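PDB 5CWW: nucleoporin NUP82 from Chaetomium thermophilum, which probably acts as a structural component of the nuclear pore complex and a docking site for transport factors, and is represented here by its N-terminal beta-propeller domain. Local coordinates for residues P45-A59 with R118-A130. Residues are numbered along the deposited sequence; the frame is centred on the assembly and turned at random.
Sequences PRRTIARRGTEIFVA and RQLVMSPNQDFLA
Arg47 O accepts a hydrogen bond from Leu120 N at 2.8 Å and is also met by the CA-H of Gln119. Just ahead of strand 49-52, where the two backbones come nearest, Arg47 and Gln119 form a single bridge, and Arg47 N donates to Arg118 O. The Arg47 and Gln119 side chains run side by side. Arg47 NH2 makes a salt bridge with Asp391 and its NH1 a hydrogen bond to Phe492 O, while Gln119 NE2 bonds to Val176 O. The two hairpins are the first strand pairs of two successive four-stranded antiparallel sheets, packed as neighbouring blades of a beta-propeller. Between them, Leu120 CD1 lies 3.3 Å from Phe57 O and 3.9 Å from Ala59 CB. Ala50 CB rests on Leu120 CB. Met122, bent at chi2 and chi3, brings CE to 3.6 Å from Phe57 CE1. Arg52 NH1 gives a hydrogen bond of 3.0 Å to Gln126 O, which lies in the guanidinium plane. Arg52 NE forms a salt bridge with Glu55 OE1 at 2.7 Å; Trp66 NE1 bonds to the same oxygen. Arg52 CB packs against the Gln126 amide, 3.4 Å from Gln126 CD. A leucine in place of Arg52 would probably leave Gln126 O without its charged donor and the Glu55 carboxylate without its countercharge. Water 1 accepts from both Gly53 N and Gln126 NE2.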
loop_
_atom_site.group_PDB
_atom_site.type_symbol
_atom_site.label_atom_id
_atom_site.label_comp_id
_atom_site.label_asym_id
_atom_site.label_seq_id
_atom_site.Cartn_x
_atom_site.Cartn_y
_atom_site.Cartn_z
ATOM N N PRO B 45 -3.604 9.375 8.484
ATOM C CA PRO B 45 -2.932 10.292 7.557
ATOM C C PRO B 45 -3.805 11.485 7.181
ATOM O O PRO B 45 -5.029 11.409 7.293
ATOM C CB PRO B 45 -2.652 9.413 6.334
ATOM C CG PRO B 45 -3.682 8.344 6.390
ATOM C CD PRO B 45 -3.934 8.088 7.846
ATOM N N ARG B 46 -3.172 12.570 6.746
ATOM C CA ARG B 46 -3.888 13.776 6.347
ATOM C C ARG B 46 -3.349 14.313 5.024
ATOM O O ARG B 46 -2.506 15.214 5.001
ATOM C CB ARG B 46 -3.780 14.853 7.430
ATOM C CG ARG B 46 -4.627 16.088 7.146
ATOM C CD ARG B 46 -4.396 17.196 8.162
ATOM N NE ARG B 46 -5.271 18.341 7.910
ATOM C CZ ARG B 46 -4.941 19.615 8.114
ATOM N NH1 ARG B 46 -3.744 19.941 8.585
ATOM N NH2 ARG B 46 -5.819 20.571 7.847
ATOM N N ARG B 47 -3.847 13.748 3.927
ATOM C CA ARG B 47 -3.524 14.227 2.587
ATOM C C ARG B 47 -4.630 15.155 2.104
ATOM O O ARG B 47 -5.298 14.881 1.107
ATOM C CB ARG B 47 -3.342 13.052 1.625
ATOM C CG ARG B 47 -2.231 12.104 2.040
ATOM C CD ARG B 47 -1.885 11.115 0.941
ATOM N NE ARG B 47 -0.802 10.225 1.348
ATOM C CZ ARG B 47 0.486 10.560 1.342
ATOM N NH1 ARG B 47 0.863 11.770 0.950
ATOM N NH2 ARG B 47 1.400 9.685 1.733
ATOM N N THR B 48 -4.816 16.256 2.822
ATOM C CA THR B 48 -5.965 17.126 2.616
ATOM C C THR B 48 -5.736 18.187 1.537
ATOM O O THR B 48 -6.592 19.046 1.321
ATOM C CB THR B 48 -6.346 17.823 3.932
ATOM O OG1 THR B 48 -5.161 18.300 4.579
ATOM C CG2 THR B 48 -7.059 16.848 4.858
ATOM N N ILE B 49 -4.592 18.124 0.861
ATOM C CA ILE B 49 -4.299 19.040 -0.240
ATOM C C ILE B 49 -3.924 18.260 -1.494
ATOM O O ILE B 49 -3.083 17.361 -1.455
ATOM C CB ILE B 49 -3.157 20.021 0.108
ATOM C CG1 ILE B 49 -3.521 20.841 1.349
ATOM C CG2 ILE B 49 -2.881 20.954 -1.071
ATOM C CD1 ILE B 49 -2.406 21.745 1.854
ATOM N N ALA B 50 -4.565 18.616 -2.603
ATOM C CA ALA B 50 -4.257 18.051 -3.912
ATOM C C ALA B 50 -4.176 19.186 -4.924
ATOM O O ALA B 50 -4.652 20.285 -4.652
ATOM C CB ALA B 50 -5.310 17.033 -4.322
ATOM N N ARG B 51 -3.583 18.923 -6.087
ATOM C CA ARG B 51 -3.343 19.983 -7.060
ATOM C C ARG B 51 -3.366 19.514 -8.506
ATOM O O ARG B 51 -3.199 18.331 -8.800
ATOM C CB ARG B 51 -1.985 20.640 -6.800
ATOM C CG ARG B 51 -0.799 19.715 -7.066
ATOM C CD ARG B 51 0.511 20.461 -7.002
ATOM N NE ARG B 51 0.742 21.295 -8.182
ATOM C CZ ARG B 51 1.390 20.906 -9.279
ATOM N NH1 ARG B 51 1.880 19.678 -9.379
ATOM N NH2 ARG B 51 1.541 21.752 -10.288
ATOM N N ARG B 52 -3.568 20.476 -9.399
ATOM C CA ARG B 52 -3.350 20.291 -10.824
ATOM C C ARG B 52 -2.915 21.642 -11.377
ATOM O O ARG B 52 -3.632 22.635 -11.243
ATOM C CB ARG B 52 -4.607 19.766 -11.525
ATOM C CG ARG B 52 -5.847 20.635 -11.371
ATOM C CD ARG B 52 -7.040 20.020 -12.086
ATOM N NE ARG B 52 -8.160 20.951 -12.183
ATOM C CZ ARG B 52 -9.289 20.702 -12.839
ATOM N NH1 ARG B 52 -9.462 19.542 -13.462
ATOM N NH2 ARG B 52 -10.251 21.613 -12.875
ATOM N N GLY B 53 -1.734 21.684 -11.983
ATOM C CA GLY B 53 -1.145 22.946 -12.391
ATOM C C GLY B 53 -1.052 23.882 -11.198
ATOM O O GLY B 53 -0.475 23.527 -10.170
ATOM N N THR B 54 -1.641 25.067 -11.328
ATOM C CA THR B 54 -1.640 26.053 -10.250
ATOM C C THR B 54 -2.915 25.991 -9.405
ATOM O O THR B 54 -3.065 26.751 -8.447
ATOM C CB THR B 54 -1.478 27.481 -10.801
ATOM O OG1 THR B 54 -2.518 27.757 -11.748
ATOM C CG2 THR B 54 -0.126 27.636 -11.475
ATOM N N GLU B 55 -3.828 25.092 -9.761
ATOM C CA GLU B 55 -5.043 24.889 -8.978
ATOM C C GLU B 55 -4.773 23.946 -7.812
ATOM O O GLU B 55 -3.978 23.012 -7.933
ATOM C CB GLU B 55 -6.167 24.315 -9.844
ATOM C CG GLU B 55 -6.625 25.216 -10.981
ATOM C CD GLU B 55 -7.793 24.626 -11.753
ATOM O OE1 GLU B 55 -8.291 23.550 -11.356
ATOM O OE2 GLU B 55 -8.217 25.238 -12.757
ATOM N N ILE B 56 -5.440 24.191 -6.686
ATOM C CA ILE B 56 -5.343 23.299 -5.538
ATOM C C ILE B 56 -6.723 23.016 -4.951
ATOM O O ILE B 56 -7.648 23.818 -5.084
ATOM C CB ILE B 56 -4.429 23.878 -4.429
ATOM C CG1 ILE B 56 -4.988 25.195 -3.881
ATOM C CG2 ILE B 56 -3.020 24.075 -4.965
ATOM C CD1 ILE B 56 -4.281 25.681 -2.630
ATOM N N PHE B 57 -6.840 21.863 -4.302
ATOM C CA PHE B 57 -8.076 21.440 -3.656
ATOM C C PHE B 57 -7.776 21.158 -2.192
ATOM O O PHE B 57 -6.955 20.299 -1.878
ATOM C CB PHE B 57 -8.654 20.203 -4.344
ATOM C CG PHE B 57 -8.961 20.409 -5.800
ATOM C CD1 PHE B 57 -7.955 20.344 -6.750
ATOM C CD2 PHE B 57 -10.254 20.670 -6.217
ATOM C CE1 PHE B 57 -8.234 20.536 -8.090
ATOM C CE2 PHE B 57 -10.541 20.861 -7.556
ATOM C CZ PHE B 57 -9.530 20.794 -8.494
ATOM N N VAL B 58 -8.442 21.890 -1.304
ATOM C CA VAL B 58 -8.144 21.833 0.122
ATOM C C VAL B 58 -9.332 21.316 0.920
ATOM O O VAL B 58 -10.352 21.995 1.046
ATOM C CB VAL B 58 -7.748 23.222 0.660
ATOM C CG1 VAL B 58 -7.317 23.133 2.121
ATOM C CG2 VAL B 58 -6.637 23.824 -0.193
ATOM N N ALA B 59 -9.185 20.115 1.469
ATOM C CA ALA B 59 -10.235 19.516 2.279
ATOM C C ALA B 59 -10.288 20.177 3.650
ATOM O O ALA B 59 -9.284 20.247 4.356
ATOM C CB ALA B 59 -10.009 18.018 2.421
ATOM N N ARG B 118 -10.096 12.759 4.772
ATOM C CA ARG B 118 -8.764 12.382 5.232
ATOM C C ARG B 118 -7.738 12.498 4.113
ATOM O O ARG B 118 -6.598 12.902 4.349
ATOM C CB ARG B 118 -8.775 10.955 5.781
ATOM C CG ARG B 118 -9.588 10.781 7.054
ATOM C CD ARG B 118 -8.865 11.353 8.259
ATOM N NE ARG B 118 -9.639 11.194 9.488
ATOM C CZ ARG B 118 -9.675 10.080 10.215
ATOM N NH1 ARG B 118 -8.982 9.012 9.843
ATOM N NH2 ARG B 118 -10.407 10.035 11.318
ATOM N N GLN B 119 -8.146 12.141 2.898
ATOM C CA GLN B 119 -7.228 12.120 1.764
ATOM C C GLN B 119 -7.879 12.597 0.470
ATOM O O GLN B 119 -9.040 12.283 0.190
ATOM C CB GLN B 119 -6.677 10.708 1.546
ATOM C CG GLN B 119 -6.077 10.053 2.778
ATOM C CD GLN B 119 -5.288 8.802 2.436
ATOM O OE1 GLN B 119 -4.433 8.817 1.549
ATOM N NE2 GLN B 119 -5.582 7.707 3.130
ATOM N N LEU B 120 -7.111 13.357 -0.304
ATOM C CA LEU B 120 -7.465 13.718 -1.672
ATOM C C LEU B 120 -6.380 13.195 -2.603
ATOM O O LEU B 120 -5.202 13.496 -2.406
ATOM C CB LEU B 120 -7.607 15.233 -1.828
ATOM C CG LEU B 120 -8.598 15.936 -0.902
ATOM C CD1 LEU B 120 -8.521 17.445 -1.105
ATOM C CD2 LEU B 120 -10.009 15.432 -1.143
ATOM N N VAL B 121 -6.767 12.420 -3.613
ATOM C CA VAL B 121 -5.797 11.867 -4.554
ATOM C C VAL B 121 -6.174 12.211 -5.990
ATOM O O VAL B 121 -7.152 11.695 -6.532
ATOM C CB VAL B 121 -5.678 10.336 -4.423
ATOM C CG1 VAL B 121 -4.494 9.832 -5.236
ATOM C CG2 VAL B 121 -5.522 9.934 -2.961
ATOM N N MET B 122 -5.374 13.082 -6.596
ATOM C CA MET B 122 -5.578 13.504 -7.975
ATOM C C MET B 122 -5.266 12.361 -8.930
ATOM O O MET B 122 -4.310 11.617 -8.722
ATOM C CB MET B 122 -4.688 14.711 -8.293
ATOM C CG MET B 122 -4.976 15.374 -9.632
ATOM S SD MET B 122 -6.619 16.113 -9.736
ATOM C CE MET B 122 -6.515 17.379 -8.471
ATOM N N SER B 123 -6.061 12.238 -9.988
ATOM C CA SER B 123 -5.832 11.206 -10.994
ATOM C C SER B 123 -4.737 11.672 -11.951
ATOM O O SER B 123 -4.404 12.854 -11.974
ATOM C CB SER B 123 -7.126 10.894 -11.747
ATOM O OG SER B 123 -7.511 11.973 -12.576
ATOM N N PRO B 124 -4.169 10.745 -12.743
ATOM C CA PRO B 124 -3.050 11.073 -13.637
ATOM C C PRO B 124 -3.341 12.217 -14.608
ATOM O O PRO B 124 -2.521 13.125 -14.737
ATOM C CB PRO B 124 -2.819 9.764 -14.401
ATOM C CG PRO B 124 -3.310 8.706 -13.482
ATOM C CD PRO B 124 -4.487 9.307 -12.774
ATOM N N ASN B 125 -4.488 12.172 -15.276
ATOM C CA ASN B 125 -4.858 13.214 -16.228
ATOM C C ASN B 125 -5.613 14.362 -15.560
ATOM O O ASN B 125 -6.079 15.282 -16.230
ATOM C CB ASN B 125 -5.694 12.613 -17.357
ATOM C CG ASN B 125 -4.921 11.592 -18.167
ATOM O OD1 ASN B 125 -3.711 11.723 -18.360
ATOM N ND2 ASN B 125 -5.612 10.560 -18.637
ATOM N N GLN B 126 -5.732 14.288 -14.236
ATOM C CA GLN B 126 -6.224 15.400 -13.427
ATOM C C GLN B 126 -7.666 15.785 -13.757
ATOM O O GLN B 126 -8.033 16.957 -13.680
ATOM C CB GLN B 126 -5.306 16.616 -13.603
ATOM C CG GLN B 126 -3.846 16.328 -13.285
ATOM C CD GLN B 126 -2.946 17.529 -13.493
ATOM O OE1 GLN B 126 -3.171 18.346 -14.387
ATOM N NE2 GLN B 126 -1.914 17.643 -12.663
ATOM N N ASP B 127 -8.475 14.792 -14.115
ATOM C CA ASP B 127 -9.896 15.008 -14.372
ATOM C C ASP B 127 -10.759 14.389 -13.269
ATOM O O ASP B 127 -11.878 14.844 -13.027
ATOM C CB ASP B 127 -10.289 14.435 -15.738
ATOM C CG ASP B 127 -9.776 13.024 -15.952
ATOM O OD1 ASP B 127 -8.937 12.557 -15.149
ATOM O OD2 ASP B 127 -10.206 12.382 -16.932
ATOM N N PHE B 128 -10.234 13.360 -12.605
ATOM C CA PHE B 128 -10.914 12.731 -11.470
ATOM C C PHE B 128 -10.164 12.992 -10.166
ATOM O O PHE B 128 -8.933 13.054 -10.148
ATOM C CB PHE B 128 -11.047 11.215 -11.670
ATOM C CG PHE B 128 -11.978 10.807 -12.785
ATOM C CD1 PHE B 128 -12.649 11.747 -13.550
ATOM C CD2 PHE B 128 -12.186 9.463 -13.056
ATOM C CE1 PHE B 128 -13.498 11.356 -14.567
ATOM C CE2 PHE B 128 -13.035 9.067 -14.068
ATOM C CZ PHE B 128 -13.693 10.014 -14.825
ATOM N N LEU B 129 -10.916 13.128 -9.078
ATOM C CA LEU B 129 -10.340 13.310 -7.750
ATOM C C LEU B 129 -10.944 12.315 -6.762
ATOM O O LEU B 129 -12.153 12.326 -6.516
ATOM C CB LEU B 129 -10.565 14.740 -7.255
ATOM C CG LEU B 129 -9.986 15.082 -5.880
ATOM C CD1 LEU B 129 -8.461 15.091 -5.921
ATOM C CD2 LEU B 129 -10.518 16.417 -5.389
ATOM N N ALA B 130 -10.097 11.457 -6.202
ATOM C CA ALA B 130 -10.529 10.499 -5.192
ATOM C C ALA B 130 -10.618 11.187 -3.835
ATOM O O ALA B 130 -9.679 11.867 -3.417
ATOM C CB ALA B 130 -9.577 9.316 -5.133
HETATM O O HOH W 1 0.227 19.379 -12.128
#